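Local coordinates for gram-negative insecticidal protein (Chromobacterium piscinae, PDB 6FBM) that acts as an insecticidal toxin, probably by perforating target-cell membranes with its MACPF part while a beta-tripod part may help it bind its target, at residues 342-347 against 365-370; 389-394 against 427-432; 393-398 against 402-407. One frame throughout, in Å; residues are numbered along the deposited sequence.

Interaction 1: residues 342-347 against 365-370; sequences AVFNPS and SVADGH
Phe-344 leaves its strand with CG anti to its own carbonyl carbon (chi1 -65°), and chi2 of 76° turns the ring so that one face meets Ala-367. Strand 342-346 is the middle strand of a three-stranded antiparallel sheet, in a region that probably belongs to the beta-tripod part of the toxin. Ala-367 comes from the loop between strands 358-360 and 373-376, so this is a loop laid against one side of a sheet.

The main evidence is a CH-pi contact: Ala-367 CB lies 3.9 Å from the centroid of the Phe-344 ring, 18° off the ring normal. Ala-367 CA also stands over the ring, 3.8 Å above its plane and over its centre. The loop then follows the ring outward. Ala-367 N comes over the face to 3.4 Å from Phe-344 CE2, and Val-366 C lies obliquely 3.5 Å from Phe-344 CZ. Backbone atoms of Ala-367 and Val-366 therefore touch the ring as well as the methyl group, and the two segments bury 152 Å² between them.

No hydrogen bond joins the two segments directly. A polar tie comes from Gln-360 of the neighbouring strand 358-360, whose side-chain amide bonds Val-366 O through NE2 and the N of Asp-368 through OE1. The same glutamine touches Phe-344, so one residue both borders the ring and fixes the loop above it. At the far rim, Ser-365 O approaches near the ring plane and meets the edge at Phe-344 CE2, 3.5 Å away.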
# COMPACT_ATOMS: atom_id res chain seq x y z
N ALA A 342 81.58 -18.12 24.45
CA ALA A 342 80.54 -17.48 25.21
C ALA A 342 79.41 -17.10 24.22
O ALA A 342 79.66 -16.77 23.05
CB ALA A 342 81.07 -16.28 25.94
N VAL A 343 78.18 -17.19 24.73
CA VAL A 343 77.01 -16.86 23.95
C VAL A 343 76.17 -15.87 24.70
O VAL A 343 76.20 -15.80 25.92
CB VAL A 343 76.17 -18.08 23.58
CG1 VAL A 343 76.93 -18.98 22.61
CG2 VAL A 343 75.72 -18.86 24.82
N PHE A 344 75.44 -15.08 23.94
CA PHE A 344 74.67 -13.98 24.48
C PHE A 344 73.31 -13.94 23.80
O PHE A 344 73.22 -14.05 22.58
CB PHE A 344 75.43 -12.64 24.29
CG PHE A 344 76.72 -12.55 25.06
CD1 PHE A 344 77.87 -13.22 24.63
CD2 PHE A 344 76.81 -11.77 26.19
CE1 PHE A 344 79.05 -13.15 25.33
CE2 PHE A 344 78.00 -11.67 26.90
CZ PHE A 344 79.13 -12.36 26.47
N ASN A 345 72.26 -13.81 24.62
CA ASN A 345 70.92 -13.53 24.16
C ASN A 345 70.65 -12.04 24.16
O ASN A 345 71.09 -11.34 25.06
CB ASN A 345 69.89 -14.17 25.08
CG ASN A 345 69.94 -15.66 25.07
OD1 ASN A 345 70.48 -16.26 24.16
ND2 ASN A 345 69.39 -16.26 26.09
N PRO A 346 69.89 -11.56 23.16
CA PRO A 346 69.39 -10.20 23.20
C PRO A 346 68.15 -10.14 24.07
O PRO A 346 67.36 -11.07 24.07
CB PRO A 346 69.02 -9.92 21.75
CG PRO A 346 68.63 -11.24 21.21
CD PRO A 346 69.41 -12.28 21.96
N SER A 347 68.01 -9.06 24.83
CA SER A 347 66.83 -8.88 25.65
C SER A 347 65.73 -8.42 24.76
O SER A 347 65.95 -7.57 23.90
CB SER A 347 67.06 -7.88 26.79
OG SER A 347 67.88 -8.46 27.79
N SER A 365 82.53 -11.23 29.91
CA SER A 365 81.19 -10.92 30.47
C SER A 365 80.30 -10.10 29.54
O SER A 365 79.11 -10.00 29.77
CB SER A 365 81.34 -10.17 31.78
OG SER A 365 81.56 -11.10 32.82
N VAL A 366 80.92 -9.50 28.51
CA VAL A 366 80.33 -8.52 27.61
C VAL A 366 80.36 -9.09 26.19
O VAL A 366 81.37 -9.69 25.78
CB VAL A 366 81.18 -7.24 27.62
CG1 VAL A 366 80.59 -6.16 26.71
CG2 VAL A 366 81.32 -6.71 29.04
N ALA A 367 79.29 -8.88 25.44
CA ALA A 367 79.23 -9.31 24.05
C ALA A 367 80.11 -8.44 23.15
O ALA A 367 80.10 -7.21 23.28
CB ALA A 367 77.78 -9.27 23.56
N ASP A 368 80.82 -9.09 22.23
CA ASP A 368 81.60 -8.40 21.19
C ASP A 368 80.72 -7.73 20.14
O ASP A 368 81.17 -6.80 19.48
CB ASP A 368 82.56 -9.37 20.46
CG ASP A 368 83.64 -9.95 21.38
OD1 ASP A 368 83.87 -9.39 22.49
OD2 ASP A 368 84.27 -10.96 21.01
N GLY A 369 79.49 -8.19 19.97
CA GLY A 369 78.54 -7.59 19.06
C GLY A 369 77.11 -7.73 19.55
O GLY A 369 76.84 -8.05 20.72
N HIS A 370 76.18 -7.52 18.62
CA HIS A 370 74.76 -7.57 18.90
C HIS A 370 74.07 -8.54 17.95
O HIS A 370 74.40 -8.61 16.78
CB HIS A 370 74.16 -6.17 18.77
CG HIS A 370 74.66 -5.23 19.82
ND1 HIS A 370 74.02 -5.07 21.03
CD2 HIS A 370 75.73 -4.40 19.84
CE1 HIS A 370 74.68 -4.17 21.75
NE2 HIS A 370 75.71 -3.75 21.04

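Interaction 2: residues 389-394 against 427-432; sequences WQRVWD and SGYNPP
Trp-389 and Pro-432 supply the CH-pi part of this contact, which lays the loop after strand 421-426 over the face of an antiparallel sheet, where Pro-432 also touches Trp-407 and Val-421. Pro-432 CG lies over one face of the indole, 3.9 Å from the centroid of the six-membered ring of Trp-389 and 19° off its normal. The closest pair is Pro-432 CG to Trp-389 CE3, at 3.7 Å. Tyr-437 meets the same tryptophan edge-to-face.

The van der Waals part centres on Tyr-429, which is reached from two directions. Arg-391 crosses it at about a right angle, its guanidinium plane 70° from the phenol ring. The edge of that guanidinium meets the methylene, with Arg-391 NE 3.6 Å and Arg-391 NH2 3.7 Å from Tyr-429 CB, so no flat cation-pi stack forms. Asp-394 CB comes to 3.4 Å from Tyr-429 CE1, and chi1 of 52°, with CG between the backbone N and the carbonyl carbon, puts the carboxylate carbon over the ring face.

Electrostatics and turns complete the account. Arg-391 NH1 and Asp-394 OD2, 3.7 Å apart, form a long salt bridge of charges alone, since the oxygen lies well out of the guanidinium plane. Both come from the same segment, which turns a corner at Val-392, where a classic beta bulge sets Val-392 and Trp-393 against Cys-406. Across from it, Tyr-429 is the centre of an inverse gamma turn, closed by Asn-430 N to Gly-428 O at 2.8 Å.

No hydrogen bond crosses between the segments. The chemistry implies cohesion by van der Waals contact, of proline on indole and of guanidinium edge and aspartate methylene on the tyrosine, with Asp-395 holding the phenol OH.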
# COMPACT_ATOMS: atom_id res chain seq x y z
N TRP A 389 62.75 -27.93 19.73
CA TRP A 389 64.17 -27.82 19.60
C TRP A 389 64.83 -29.20 19.49
O TRP A 389 64.48 -30.11 20.23
CB TRP A 389 64.72 -27.09 20.81
CG TRP A 389 64.24 -25.69 20.97
CD1 TRP A 389 63.10 -25.29 21.58
CD2 TRP A 389 64.90 -24.50 20.54
NE1 TRP A 389 63.01 -23.93 21.56
CE2 TRP A 389 64.10 -23.41 20.93
CE3 TRP A 389 66.09 -24.24 19.85
CZ2 TRP A 389 64.43 -22.10 20.66
CZ3 TRP A 389 66.44 -22.92 19.58
CH2 TRP A 389 65.62 -21.87 19.99
N GLN A 390 65.78 -29.32 18.58
CA GLN A 390 66.60 -30.51 18.45
C GLN A 390 68.09 -30.21 18.57
O GLN A 390 68.52 -29.07 18.40
CB GLN A 390 66.32 -31.19 17.10
CG GLN A 390 67.02 -30.61 15.87
CD GLN A 390 66.44 -31.12 14.58
OE1 GLN A 390 65.82 -32.19 14.55
NE2 GLN A 390 66.64 -30.35 13.49
N ARG A 391 68.86 -31.25 18.85
CA ARG A 391 70.27 -31.13 19.10
C ARG A 391 71.09 -31.29 17.84
O ARG A 391 70.99 -32.29 17.17
CB ARG A 391 70.74 -32.15 20.11
CG ARG A 391 70.31 -31.85 21.52
CD ARG A 391 71.30 -32.43 22.54
NE ARG A 391 70.61 -33.06 23.66
CZ ARG A 391 70.04 -34.26 23.61
NH1 ARG A 391 70.05 -34.99 22.51
NH2 ARG A 391 69.43 -34.74 24.69
N VAL A 392 71.89 -30.28 17.55
CA VAL A 392 72.88 -30.39 16.53
C VAL A 392 74.05 -31.21 17.11
O VAL A 392 74.70 -31.96 16.39
CB VAL A 392 73.36 -29.00 16.06
CG1 VAL A 392 74.41 -29.11 14.96
CG2 VAL A 392 72.20 -28.22 15.51
N TRP A 393 74.29 -31.03 18.42
CA TRP A 393 75.47 -31.56 19.08
C TRP A 393 75.31 -31.53 20.58
O TRP A 393 74.67 -30.63 21.11
CB TRP A 393 76.68 -30.70 18.72
CG TRP A 393 77.92 -30.96 19.50
CD1 TRP A 393 78.89 -31.89 19.21
CD2 TRP A 393 78.35 -30.29 20.70
NE1 TRP A 393 79.89 -31.84 20.16
CE2 TRP A 393 79.59 -30.87 21.08
CE3 TRP A 393 77.82 -29.28 21.48
CZ2 TRP A 393 80.29 -30.46 22.21
CZ3 TRP A 393 78.52 -28.87 22.60
CH2 TRP A 393 79.73 -29.46 22.96
N ASP A 394 75.91 -32.51 21.25
CA ASP A 394 76.14 -32.46 22.69
C ASP A 394 77.52 -33.02 23.05
O ASP A 394 78.20 -33.56 22.18
CB ASP A 394 75.00 -33.17 23.46
CG ASP A 394 74.73 -34.56 22.97
OD1 ASP A 394 75.52 -35.47 23.26
OD2 ASP A 394 73.72 -34.77 22.30
N SER A 427 73.09 -28.86 33.94
CA SER A 427 72.86 -30.12 34.64
C SER A 427 71.76 -30.89 33.90
O SER A 427 70.56 -30.65 34.09
CB SER A 427 72.46 -29.84 36.10
OG SER A 427 72.09 -31.04 36.78
N GLY A 428 72.18 -31.82 33.03
CA GLY A 428 71.29 -32.48 32.07
C GLY A 428 71.21 -31.63 30.81
O GLY A 428 71.46 -30.41 30.84
N TYR A 429 70.87 -32.26 29.68
CA TYR A 429 70.72 -31.54 28.40
C TYR A 429 69.41 -30.77 28.37
O TYR A 429 68.45 -31.17 27.71
CB TYR A 429 70.83 -32.50 27.21
CG TYR A 429 72.18 -33.17 27.12
CD1 TYR A 429 73.32 -32.41 26.88
CD2 TYR A 429 72.33 -34.56 27.30
CE1 TYR A 429 74.58 -33.01 26.80
CE2 TYR A 429 73.59 -35.16 27.20
CZ TYR A 429 74.72 -34.37 26.96
OH TYR A 429 75.99 -34.89 26.88
N ASN A 430 69.39 -29.64 29.07
CA ASN A 430 68.21 -28.80 29.17
C ASN A 430 68.07 -28.03 27.88
O ASN A 430 69.05 -27.42 27.42
CB ASN A 430 68.34 -27.81 30.31
CG ASN A 430 68.47 -28.49 31.63
OD1 ASN A 430 67.84 -29.55 31.85
ND2 ASN A 430 69.29 -27.94 32.52
N PRO A 431 66.87 -28.07 27.27
CA PRO A 431 66.68 -27.39 26.02
C PRO A 431 66.52 -25.90 26.27
O PRO A 431 66.24 -25.50 27.40
CB PRO A 431 65.38 -27.98 25.52
CG PRO A 431 64.60 -28.29 26.77
CD PRO A 431 65.63 -28.68 27.78
N PRO A 432 66.72 -25.07 25.22
CA PRO A 432 66.54 -23.64 25.35
C PRO A 432 65.16 -23.27 25.89
O PRO A 432 64.16 -23.93 25.57
CB PRO A 432 66.70 -23.13 23.92
CG PRO A 432 67.50 -24.16 23.24
CD PRO A 432 67.13 -25.45 23.87

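Interaction 3: residues 393-398 against 402-407; sequences WDDAGS and KDYACW
Trp-393 and Tyr-404 lie side by side and point the same way across a beta hairpin, strand 393-394 against strand 403-410. With CG anti to the backbone N (chi1 170°), the indole of Trp-393 swings along the partner strand; its CZ3 reaches 3.1 Å from Tyr-404 O, and its CH2 lies 3.8 Å from Tyr-404 CB. Their polar ends go outside the hairpin, Trp-393 NE1 to Lys-465 O and Tyr-404 OH to Ser-333 O.

Asp-395 crosses Tyr-404 obliquely, carboxylate and ring planes 82° apart, and puts OD2 at the ring edge, 3.5 Å from Tyr-404 CD2. Against Asp-403 it stands at about a right angle, with Asp-395 OD1 and Asp-403 OD1 only 3.1 Å apart.

The backbone evidence agrees with the hairpin: Cys-406 N bonds Trp-393 O at 2.9 Å in a hydrogen-bonded antiparallel pair, with a weaker return bond from Trp-393 N to Cys-406 O, while Asp-394 and Ala-405 make the next, non-hydrogen-bonded one. Beyond them, Ser-398 N to Asp-395 O, 3.0 Å, closes a type II turn. Ahead of it, Asp-394 OD1 takes Ala-396 N at 3.3 Å by its anti lone pair, an Asx turn.

Two carboxylates this close would probably raise the proton affinity of one of them. Tyr-429 OH bonds Asp-395 OD1 and Tyr-404 N adds a weak bond to the same oxygen, 3.4 Å, which would offset part of the repulsion.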
# COMPACT_ATOMS: atom_id res chain seq x y z
N TRP A 393 74.29 -31.03 18.42
CA TRP A 393 75.47 -31.56 19.08
C TRP A 393 75.31 -31.53 20.58
O TRP A 393 74.67 -30.63 21.11
CB TRP A 393 76.68 -30.70 18.72
CG TRP A 393 77.92 -30.96 19.50
CD1 TRP A 393 78.89 -31.89 19.21
CD2 TRP A 393 78.35 -30.29 20.70
NE1 TRP A 393 79.89 -31.84 20.16
CE2 TRP A 393 79.59 -30.87 21.08
CE3 TRP A 393 77.82 -29.28 21.48
CZ2 TRP A 393 80.29 -30.46 22.21
CZ3 TRP A 393 78.52 -28.87 22.60
CH2 TRP A 393 79.73 -29.46 22.96
N ASP A 394 75.91 -32.51 21.25
CA ASP A 394 76.14 -32.46 22.69
C ASP A 394 77.52 -33.02 23.05
O ASP A 394 78.20 -33.56 22.18
CB ASP A 394 75.00 -33.17 23.46
CG ASP A 394 74.73 -34.56 22.97
OD1 ASP A 394 75.52 -35.47 23.26
OD2 ASP A 394 73.72 -34.77 22.30
N ASP A 395 77.91 -32.90 24.33
CA ASP A 395 79.24 -33.33 24.83
C ASP A 395 79.28 -34.76 25.37
O ASP A 395 80.17 -35.09 26.16
CB ASP A 395 79.76 -32.35 25.89
CG ASP A 395 79.21 -32.62 27.30
OD1 ASP A 395 77.99 -32.87 27.44
OD2 ASP A 395 80.01 -32.61 28.27
N ALA A 396 78.33 -35.61 24.97
CA ALA A 396 78.33 -37.03 25.38
C ALA A 396 79.65 -37.65 24.97
O ALA A 396 80.05 -37.53 23.79
CB ALA A 396 77.15 -37.77 24.76
N GLY A 397 80.34 -38.25 25.95
CA GLY A 397 81.67 -38.86 25.73
C GLY A 397 82.86 -38.07 26.25
O GLY A 397 83.94 -38.64 26.46
N SER A 398 82.68 -36.77 26.46
CA SER A 398 83.72 -35.93 27.05
C SER A 398 84.03 -36.28 28.51
O SER A 398 85.08 -35.92 29.02
CB SER A 398 83.27 -34.48 27.01
OG SER A 398 82.13 -34.29 27.86
N LYS A 402 79.32 -31.61 33.84
CA LYS A 402 78.36 -30.68 33.27
C LYS A 402 78.28 -30.89 31.74
O LYS A 402 79.17 -31.48 31.09
CB LYS A 402 78.67 -29.24 33.67
CG LYS A 402 78.81 -29.04 35.17
CD LYS A 402 78.85 -27.61 35.67
CE LYS A 402 80.05 -26.76 35.21
NZ LYS A 402 81.44 -27.28 35.32
N ASP A 403 77.14 -30.46 31.19
CA ASP A 403 76.78 -30.71 29.79
C ASP A 403 76.77 -29.44 28.93
O ASP A 403 76.57 -28.33 29.43
CB ASP A 403 75.42 -31.42 29.75
CG ASP A 403 75.46 -32.82 30.35
OD1 ASP A 403 76.40 -33.60 30.03
OD2 ASP A 403 74.56 -33.13 31.15
N TYR A 404 77.04 -29.65 27.66
CA TYR A 404 77.27 -28.58 26.69
C TYR A 404 76.62 -29.03 25.41
O TYR A 404 76.89 -30.13 24.95
CB TYR A 404 78.77 -28.38 26.46
CG TYR A 404 79.50 -28.10 27.74
CD1 TYR A 404 79.64 -26.80 28.22
CD2 TYR A 404 80.01 -29.14 28.50
CE1 TYR A 404 80.29 -26.55 29.43
CE2 TYR A 404 80.65 -28.91 29.71
CZ TYR A 404 80.79 -27.63 30.16
OH TYR A 404 81.42 -27.41 31.35
N ALA A 405 75.75 -28.20 24.84
CA ALA A 405 74.99 -28.61 23.66
C ALA A 405 74.67 -27.46 22.73
O ALA A 405 74.55 -26.33 23.17
CB ALA A 405 73.71 -29.29 24.09
N CYS A 406 74.50 -27.79 21.46
CA CYS A 406 74.07 -26.84 20.45
C CYS A 406 72.66 -27.25 20.04
O CYS A 406 72.46 -28.40 19.64
CB CYS A 406 74.99 -26.91 19.25
SG CYS A 406 74.52 -25.76 17.97
N TRP A 407 71.70 -26.33 20.16
CA TRP A 407 70.32 -26.63 19.79
C TRP A 407 69.86 -25.83 18.58
O TRP A 407 70.33 -24.71 18.36
CB TRP A 407 69.39 -26.35 20.94
CG TRP A 407 69.55 -27.24 22.11
CD1 TRP A 407 70.46 -27.09 23.12
CD2 TRP A 407 68.76 -28.37 22.44
NE1 TRP A 407 70.30 -28.08 24.05
CE2 TRP A 407 69.26 -28.88 23.65
CE3 TRP A 407 67.68 -29.02 21.83
CZ2 TRP A 407 68.70 -30.01 24.27
CZ3 TRP A 407 67.13 -30.14 22.44
CH2 TRP A 407 67.65 -30.62 23.64

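How the interactions relate
Followed from the N terminus, interaction 1 comes first: 365-370 folds back on strand 342-346 and closes its loop before the others begin. It stays separate in space: the nearest atoms of interactions 1 and 2 are about 8 Å apart, as are those of interactions 1 and 3. Interactions 2 and 3 both set out from the region round 389-398, sharing Trp-393 and Asp-394. Interaction 3 closes the short hairpin to 402-407; interaction 2 closes the longer excursion, through strand 421-426, to 427-432, so the hairpin falls within its span. Their centres are 7 Å apart, and Val-392 N to Cys-406 O, 2.9 Å, probably bonds them. Together they tie strands 388-391, 393-394 and 403-410 to the loop after 421-426.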